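PDB 4RNA: papain-like protease from Human betacoronavirus 2c EMC/2012, which probably cleaves the viral replicase polyprotein as a cysteine protease and, like related coronavirus papain-like proteases, removes ubiquitin and ISG15 from host proteins. Local coordinates for residues Gly33-Asn38 / His54-Ala59; Leu22-Thr27 / Pro47-Asn52; Ser87-Val92 / Ser147-Ala152. All blocks are in the same frame, centred on the assembly; numbering follows the deposited sequence.

Contact 1 (Gly33-Asn38 / His54-Ala59); sequences GCVFFN and HSLYLA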
# COMPACT_ATOMS: atom_id res chain seq x y z
N GLY A 33 1.68 -14.33 -21.85
CA GLY A 33 1.14 -13.44 -20.81
C GLY A 33 1.84 -12.12 -20.96
O GLY A 33 2.44 -11.90 -22.03
N CYS A 34 1.80 -11.29 -19.91
CA CYS A 34 2.43 -9.98 -19.89
C CYS A 34 3.93 -10.20 -19.69
O CYS A 34 4.35 -10.80 -18.70
CB CYS A 34 1.90 -9.14 -18.72
SG CYS A 34 2.74 -7.52 -18.69
N VAL A 35 4.73 -9.71 -20.63
CA VAL A 35 6.18 -10.01 -20.60
C VAL A 35 6.99 -8.76 -20.84
O VAL A 35 6.66 -7.91 -21.70
CB VAL A 35 6.60 -11.09 -21.66
CG1 VAL A 35 6.20 -12.50 -21.25
CG2 VAL A 35 6.01 -10.73 -23.01
N PHE A 36 8.10 -8.68 -20.12
CA PHE A 36 9.00 -7.51 -20.31
C PHE A 36 10.31 -8.03 -20.87
O PHE A 36 10.78 -9.13 -20.49
CB PHE A 36 9.31 -6.83 -18.97
CG PHE A 36 8.20 -5.93 -18.48
CD1 PHE A 36 6.98 -6.46 -18.16
CD2 PHE A 36 8.38 -4.52 -18.48
CE1 PHE A 36 5.94 -5.63 -17.73
CE2 PHE A 36 7.36 -3.68 -18.04
CZ PHE A 36 6.13 -4.24 -17.69
N PHE A 37 10.94 -7.21 -21.70
CA PHE A 37 12.28 -7.50 -22.21
C PHE A 37 13.08 -6.22 -22.21
O PHE A 37 12.65 -5.20 -22.79
CB PHE A 37 12.21 -8.05 -23.63
CG PHE A 37 13.57 -8.27 -24.26
CD1 PHE A 37 14.33 -9.41 -23.95
CD2 PHE A 37 14.09 -7.34 -25.17
CE1 PHE A 37 15.59 -9.62 -24.53
CE2 PHE A 37 15.35 -7.54 -25.74
CZ PHE A 37 16.10 -8.68 -25.44
N ASN A 38 14.22 -6.28 -21.56
CA ASN A 38 15.11 -5.15 -21.46
C ASN A 38 14.35 -3.91 -21.02
O ASN A 38 14.56 -2.82 -21.52
CB ASN A 38 15.83 -4.92 -22.80
CG ASN A 38 17.15 -4.20 -22.62
OD1 ASN A 38 17.97 -4.59 -21.78
ND2 ASN A 38 17.36 -3.13 -23.39
N HIS A 54 16.70 -15.84 -26.01
CA HIS A 54 16.70 -14.76 -24.98
C HIS A 54 15.81 -15.05 -23.79
O HIS A 54 14.90 -15.92 -23.84
CB HIS A 54 16.30 -13.43 -25.60
CG HIS A 54 17.39 -12.80 -26.40
ND1 HIS A 54 18.21 -11.85 -25.89
CD2 HIS A 54 17.80 -13.03 -27.71
CE1 HIS A 54 19.09 -11.47 -26.84
NE2 HIS A 54 18.85 -12.19 -27.95
N SER A 55 16.09 -14.33 -22.71
CA SER A 55 15.35 -14.36 -21.43
C SER A 55 14.21 -13.37 -21.38
O SER A 55 14.43 -12.22 -21.68
CB SER A 55 16.29 -14.04 -20.27
OG SER A 55 16.91 -15.24 -19.90
N LEU A 56 13.02 -13.80 -20.95
CA LEU A 56 11.88 -12.89 -20.80
C LEU A 56 11.41 -12.82 -19.38
O LEU A 56 11.37 -13.85 -18.66
CB LEU A 56 10.69 -13.29 -21.69
CG LEU A 56 10.88 -13.23 -23.20
CD1 LEU A 56 9.57 -13.77 -23.80
CD2 LEU A 56 11.21 -11.79 -23.69
N TYR A 57 11.03 -11.61 -18.97
CA TYR A 57 10.50 -11.41 -17.61
C TYR A 57 9.00 -11.51 -17.60
O TYR A 57 8.34 -10.71 -18.14
CB TYR A 57 10.99 -10.07 -17.04
CG TYR A 57 12.26 -10.32 -16.36
CD1 TYR A 57 13.46 -10.29 -17.06
CD2 TYR A 57 12.26 -10.69 -15.00
CE1 TYR A 57 14.66 -10.60 -16.41
CE2 TYR A 57 13.45 -10.95 -14.34
CZ TYR A 57 14.62 -10.94 -15.06
OH TYR A 57 15.77 -11.21 -14.36
N LEU A 58 8.43 -12.55 -17.04
CA LEU A 58 6.95 -12.72 -17.08
C LEU A 58 6.28 -11.96 -15.90
O LEU A 58 6.80 -11.99 -14.77
CB LEU A 58 6.58 -14.22 -16.99
CG LEU A 58 5.07 -14.57 -17.10
CD1 LEU A 58 4.39 -14.18 -18.47
CD2 LEU A 58 4.96 -16.07 -16.90
N ALA A 59 5.17 -11.26 -16.14
CA ALA A 59 4.52 -10.44 -15.06
C ALA A 59 3.18 -11.08 -14.61
O ALA A 59 2.65 -10.70 -13.58
CB ALA A 59 4.31 -8.97 -15.48
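F36 and Y57 face each other as an antiparallel hydrogen-bonded pair in the mixed beta sheet of the N-terminal ubiquitin-like domain, where strand 35-37 runs beside strand 55-58. F36 N donates to Y57 O at 2.8 Å, and Y57 N returns a bond to F36 O, both in the plane of the accepting carbonyl. A third bond, from A59 N to C34 O at 2.7 Å, carries the pairing past the end of the strands. The side chains of F36 and Y57 leave on one face of the sheet, touching through their CB atoms before the rings part; the F36 ring goes on to meet H83 and Y86 of helix 81-92. On the other face V35 and L58 form the non-hydrogen-bonded pair. In L58, chi1 (-177°) sets CG beside the carbonyl carbon, and the next torsion turns CD1 toward strand 35-37, where it touches V35 CG1 at 3.7 Å and also comes close to C34 O. Y28 of helix 28-31 packs on V35 and L56 there. At the far end F37 takes the same kind of rotamer (chi1 175°) and carries its ring out toward 54-56, crossing L56 at about a right angle: CB rests on L56 CD2, and the ring edge is turned to the face of H54 in an offset edge-to-face pair, planes at 81°. In the plane of the F37 ring, at its edge, S55 O sits 3.6 Å from F37 CD1.

Contact 2 (Leu22-Thr27 / Pro47-Asn52); sequences LNNKNT and PDEKQN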
# COMPACT_ATOMS: atom_id res chain seq x y z
N LEU A 22 7.55 -20.59 -28.71
CA LEU A 22 6.53 -19.69 -29.21
C LEU A 22 6.51 -19.69 -30.77
O LEU A 22 7.53 -20.02 -31.41
CB LEU A 22 6.91 -18.27 -28.76
CG LEU A 22 6.95 -18.14 -27.20
CD1 LEU A 22 7.57 -16.80 -26.84
CD2 LEU A 22 5.54 -18.17 -26.66
N ASN A 23 5.39 -19.28 -31.38
CA ASN A 23 5.33 -19.09 -32.87
C ASN A 23 5.39 -17.63 -33.14
O ASN A 23 5.30 -16.84 -32.20
CB ASN A 23 4.04 -19.63 -33.49
CG ASN A 23 2.77 -18.93 -33.00
OD1 ASN A 23 2.57 -17.72 -33.18
ND2 ASN A 23 1.93 -19.67 -32.40
N ASN A 24 5.50 -17.29 -34.42
CA ASN A 24 5.48 -15.89 -34.81
C ASN A 24 4.14 -15.48 -35.40
O ASN A 24 4.07 -14.53 -36.16
CB ASN A 24 6.68 -15.52 -35.71
CG ASN A 24 6.57 -16.09 -37.13
OD1 ASN A 24 5.76 -16.99 -37.40
ND2 ASN A 24 7.40 -15.57 -38.05
N LYS A 25 3.08 -16.21 -35.05
CA LYS A 25 1.70 -15.87 -35.48
C LYS A 25 1.04 -14.91 -34.45
O LYS A 25 0.75 -13.76 -34.77
CB LYS A 25 0.79 -17.12 -35.67
CG LYS A 25 1.41 -18.38 -36.28
CD LYS A 25 0.37 -19.42 -36.73
CE LYS A 25 0.82 -20.88 -36.57
NZ LYS A 25 2.30 -21.14 -36.50
N ASN A 26 0.83 -15.41 -33.23
CA ASN A 26 0.14 -14.67 -32.16
C ASN A 26 1.07 -13.75 -31.35
O ASN A 26 2.30 -13.89 -31.37
CB ASN A 26 -0.49 -15.66 -31.20
CG ASN A 26 -1.41 -16.64 -31.89
OD1 ASN A 26 -2.54 -16.83 -31.45
ND2 ASN A 26 -0.92 -17.29 -32.94
N THR A 27 0.49 -12.84 -30.58
CA THR A 27 1.29 -12.04 -29.65
C THR A 27 1.84 -12.85 -28.49
O THR A 27 1.33 -13.94 -28.16
CB THR A 27 0.44 -10.97 -28.99
OG1 THR A 27 -0.69 -11.61 -28.39
CG2 THR A 27 0.05 -9.93 -30.04
N PRO A 47 6.26 -12.42 -31.41
CA PRO A 47 7.66 -12.88 -31.23
C PRO A 47 8.43 -13.01 -32.55
O PRO A 47 7.85 -13.42 -33.60
CB PRO A 47 7.50 -14.29 -30.62
CG PRO A 47 6.13 -14.29 -30.04
CD PRO A 47 5.29 -13.43 -30.97
N ASP A 48 9.71 -12.71 -32.46
CA ASP A 48 10.59 -12.51 -33.60
C ASP A 48 11.79 -13.49 -33.53
O ASP A 48 12.24 -13.86 -32.42
CB ASP A 48 11.08 -11.07 -33.52
CG ASP A 48 11.85 -10.66 -34.72
OD1 ASP A 48 11.21 -10.16 -35.67
OD2 ASP A 48 13.09 -10.84 -34.71
N GLU A 49 12.32 -13.92 -34.71
CA GLU A 49 13.54 -14.76 -34.77
C GLU A 49 14.64 -14.16 -33.89
O GLU A 49 15.38 -14.88 -33.22
CB GLU A 49 14.11 -14.91 -36.21
CG GLU A 49 13.21 -15.53 -37.28
CD GLU A 49 12.42 -14.48 -38.09
OE1 GLU A 49 12.89 -14.08 -39.20
OE2 GLU A 49 11.33 -14.06 -37.62
N LYS A 50 14.71 -12.83 -33.88
CA LYS A 50 15.75 -12.11 -33.14
C LYS A 50 15.78 -12.41 -31.63
O LYS A 50 16.87 -12.47 -31.03
CB LYS A 50 15.71 -10.62 -33.52
CG LYS A 50 16.36 -10.44 -34.91
CD LYS A 50 15.79 -9.38 -35.84
CE LYS A 50 16.35 -9.63 -37.25
NZ LYS A 50 16.68 -8.40 -38.02
N GLN A 51 14.62 -12.68 -31.02
CA GLN A 51 14.62 -12.99 -29.59
C GLN A 51 14.76 -14.45 -29.23
O GLN A 51 14.65 -14.80 -28.04
CB GLN A 51 13.45 -12.35 -28.81
CG GLN A 51 12.07 -12.47 -29.43
CD GLN A 51 11.49 -11.15 -29.93
OE1 GLN A 51 10.28 -11.06 -30.20
NE2 GLN A 51 12.33 -10.13 -30.08
N ASN A 52 15.02 -15.32 -30.21
CA ASN A 52 15.26 -16.77 -29.92
C ASN A 52 16.42 -16.99 -28.96
O ASN A 52 17.46 -16.33 -29.05
CB ASN A 52 15.50 -17.52 -31.24
CG ASN A 52 15.74 -19.00 -31.04
OD1 ASN A 52 14.85 -19.75 -30.62
ND2 ASN A 52 16.95 -19.45 -31.39
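A single proline makes nearly all of this contact: P47 pushes its ring into the bend of 22-27 and meets backbone oxygens more than side chains. P47 CD lies 3.1 Å from N26 O, while P47 CG is 3.4 Å from N23 O, so the CH2 groups of the ring sit against two carbonyls. The proline has no N-H to offer, and both oxygens accept instead from Q31 NE2 of helix 28-31. The apolar share is small, with P47 CG reaching L22 CB at 4.3 Å; Y28 and Q31 also pack on both P47 and L22, and I6 of strand 5-11 touches the proline.

Beyond the ring, N24 touches P47 from the next position along the bend. Its CG stands between the backbone N and the carbonyl carbon (chi1 72°), and its CB comes 3.2 Å from P47 O. The E49 carboxylate approaches the N24 amide only loosely, OE2 remaining 4.2 Å from ND2.

The bend is probably held by N23. Its OD1 turns back over the chain and accepts from N26 N at 2.9 Å, in the plane of the amide carbonyl; a second bond to it, from K25 N, is doubtfully short. On the other segment, Q51 OE1 accepts from D48 N, with the donor above the amide plane, and also bonds to Y28 OH. T27 then stands at the N-cap of the next helix, its OG1 bonded to S30 OG. Resting mainly on the N26 N bond, the bend in 22-27 is thus an Asx motif, leading from strand 18-23 of the ubiquitin-like domain into helix 28-31.

Contact 3 (Ser87-Val92 / Ser147-Ala152); sequences SLKAAV and STDFIA. With PO4 (phosphate ion), chain C.
V92 and A152 mark the close-packed middle of a helix-helix contact in which the last turns of helix 81-92 meet the first turns of helix 148-158, in the helical part of the papain-like protease fold. The two short axes pass 8.7 Å apart with their directions at 125°. A152 is small enough to let the backbones approach: its CB sits 3.5 Å from K89 N and also touches the CB atoms of L88 and K89. One turn on from L88 and K89, V92 spreads its two methyls over different neighbours. With CG1 anti to the carbonyl carbon, that branch reaches I151 CG2, while V92 CG2 drops beside T148, 3.6 Å from T148 O and against T148 CG2. M155, further along helix 148-158, packs on both L88 and V92, and W95, L115 and I119 pack on I151, so this side is well buried. At the start of helix 148-158, apart from the K89-D149 pair, a phosphate ion, probably from the crystallisation liquor, lies near T148 OG1, V92 O and I151 CD1, although the position of its O2 is uncertain.

The other flank is more open and polar. K89, with CG anti to its backbone N (chi1 -172°) and the chain extended beyond, runs along the border: its side chain crosses that of T148 at about a right angle, CG against T148 CG2, and its CD and CE pass D149 OD1. D149 is shared, since OD2 pairs with K141 of helix 133-143; the two lysines would probably help keep the carboxylate ionised. At the salt bridge, K89 NZ meets D149 OD1 at 3.1 Å from the syn side, 23° out of the carboxylate plane.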
# COMPACT_ATOMS: atom_id res chain seq x y z
N SER A 87 7.67 -1.80 -14.38
CA SER A 87 7.48 -0.43 -15.00
C SER A 87 8.22 0.65 -14.19
O SER A 87 8.70 1.63 -14.79
CB SER A 87 5.98 0.02 -15.04
OG SER A 87 5.17 -1.00 -15.62
N LEU A 88 8.15 0.58 -12.84
CA LEU A 88 8.88 1.53 -11.96
C LEU A 88 10.36 1.50 -12.24
O LEU A 88 10.97 2.57 -12.36
CB LEU A 88 8.66 1.26 -10.47
CG LEU A 88 7.26 1.76 -10.10
CD1 LEU A 88 6.75 1.03 -8.88
CD2 LEU A 88 7.14 3.26 -9.99
N LYS A 89 10.94 0.28 -12.27
CA LYS A 89 12.38 0.11 -12.59
C LYS A 89 12.79 0.85 -13.90
O LYS A 89 13.72 1.73 -13.91
CB LYS A 89 12.71 -1.39 -12.50
CG LYS A 89 14.17 -1.71 -12.62
CD LYS A 89 14.40 -3.18 -12.46
CE LYS A 89 15.65 -3.47 -13.23
NZ LYS A 89 16.27 -4.67 -12.65
N ALA A 90 12.03 0.61 -14.96
CA ALA A 90 12.21 1.35 -16.22
C ALA A 90 12.15 2.87 -15.99
O ALA A 90 13.04 3.59 -16.42
CB ALA A 90 11.16 0.92 -17.26
N ALA A 91 11.12 3.37 -15.31
CA ALA A 91 10.99 4.81 -15.07
C ALA A 91 12.08 5.37 -14.12
O ALA A 91 12.66 6.39 -14.40
CB ALA A 91 9.60 5.14 -14.53
N VAL A 92 12.37 4.70 -13.02
CA VAL A 92 13.28 5.35 -12.04
C VAL A 92 14.73 5.40 -12.61
O VAL A 92 15.59 6.15 -12.13
CB VAL A 92 13.18 4.81 -10.59
CG1 VAL A 92 11.76 4.72 -10.04
CG2 VAL A 92 13.91 3.51 -10.42
N SER A 147 21.35 2.27 -7.29
CA SER A 147 20.12 2.46 -6.46
C SER A 147 18.80 2.19 -7.18
O SER A 147 17.73 2.32 -6.58
CB SER A 147 20.05 3.89 -5.86
OG SER A 147 21.08 4.15 -4.91
N THR A 148 18.87 1.87 -8.47
CA THR A 148 17.63 1.74 -9.25
C THR A 148 16.68 0.68 -8.67
O THR A 148 15.51 0.96 -8.41
CB THR A 148 17.94 1.43 -10.71
OG1 THR A 148 18.72 2.51 -11.21
CG2 THR A 148 16.62 1.30 -11.56
N ASP A 149 17.16 -0.52 -8.42
CA ASP A 149 16.23 -1.51 -7.99
C ASP A 149 15.62 -1.14 -6.65
O ASP A 149 14.47 -1.44 -6.39
CB ASP A 149 16.90 -2.86 -7.79
CG ASP A 149 17.20 -3.54 -9.11
OD1 ASP A 149 16.87 -2.97 -10.17
OD2 ASP A 149 17.76 -4.64 -9.10
N PHE A 150 16.45 -0.61 -5.74
CA PHE A 150 15.96 -0.39 -4.37
C PHE A 150 14.88 0.69 -4.36
O PHE A 150 13.85 0.59 -3.71
CB PHE A 150 17.13 0.02 -3.47
CG PHE A 150 16.77 0.12 -2.02
CD1 PHE A 150 16.40 -1.04 -1.30
CD2 PHE A 150 16.88 1.31 -1.35
CE1 PHE A 150 16.13 -0.95 0.07
CE2 PHE A 150 16.62 1.41 0.02
CZ PHE A 150 16.23 0.27 0.72
N ILE A 151 15.10 1.71 -5.13
CA ILE A 151 14.13 2.73 -5.23
C ILE A 151 12.84 2.19 -5.89
O ILE A 151 11.74 2.46 -5.37
CB ILE A 151 14.63 3.93 -6.03
CG1 ILE A 151 15.81 4.62 -5.32
CG2 ILE A 151 13.48 4.88 -6.25
CD1 ILE A 151 16.61 5.44 -6.29
N ALA A 152 12.95 1.43 -7.00
CA ALA A 152 11.74 0.89 -7.67
C ALA A 152 11.00 -0.09 -6.74
O ALA A 152 9.77 -0.12 -6.66
CB ALA A 152 12.11 0.22 -9.02
P PO4 C . 19.13 5.67 -9.73
O1 PO4 C . 18.70 5.63 -11.19
O2 PO4 C . 18.72 4.39 -9.05
O3 PO4 C . 18.41 6.85 -9.09
O4 PO4 C . 20.65 5.82 -9.60

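Contacts 1 and 2 belong to one ubiquitin-like domain and reach the same mixed sheet, their centres 13 Å apart. Their segments alternate along the chain, 22-27, 33-38, 47-52 and 54-59, so the two closures interlock, with helix 28-31 between the first two segments. Contact 3 opens only after contact 1 has closed and joins two helices of the protease body. Its centre is 16 Å from that of contact 1, which it touches where F36 CZ packs on S87 OG at 4.0 Å. Helix 81-92 therefore links the N-terminal domain to the helical part, whereas contact 2 stays remote from contact 3, about 17 Å between nearest atoms.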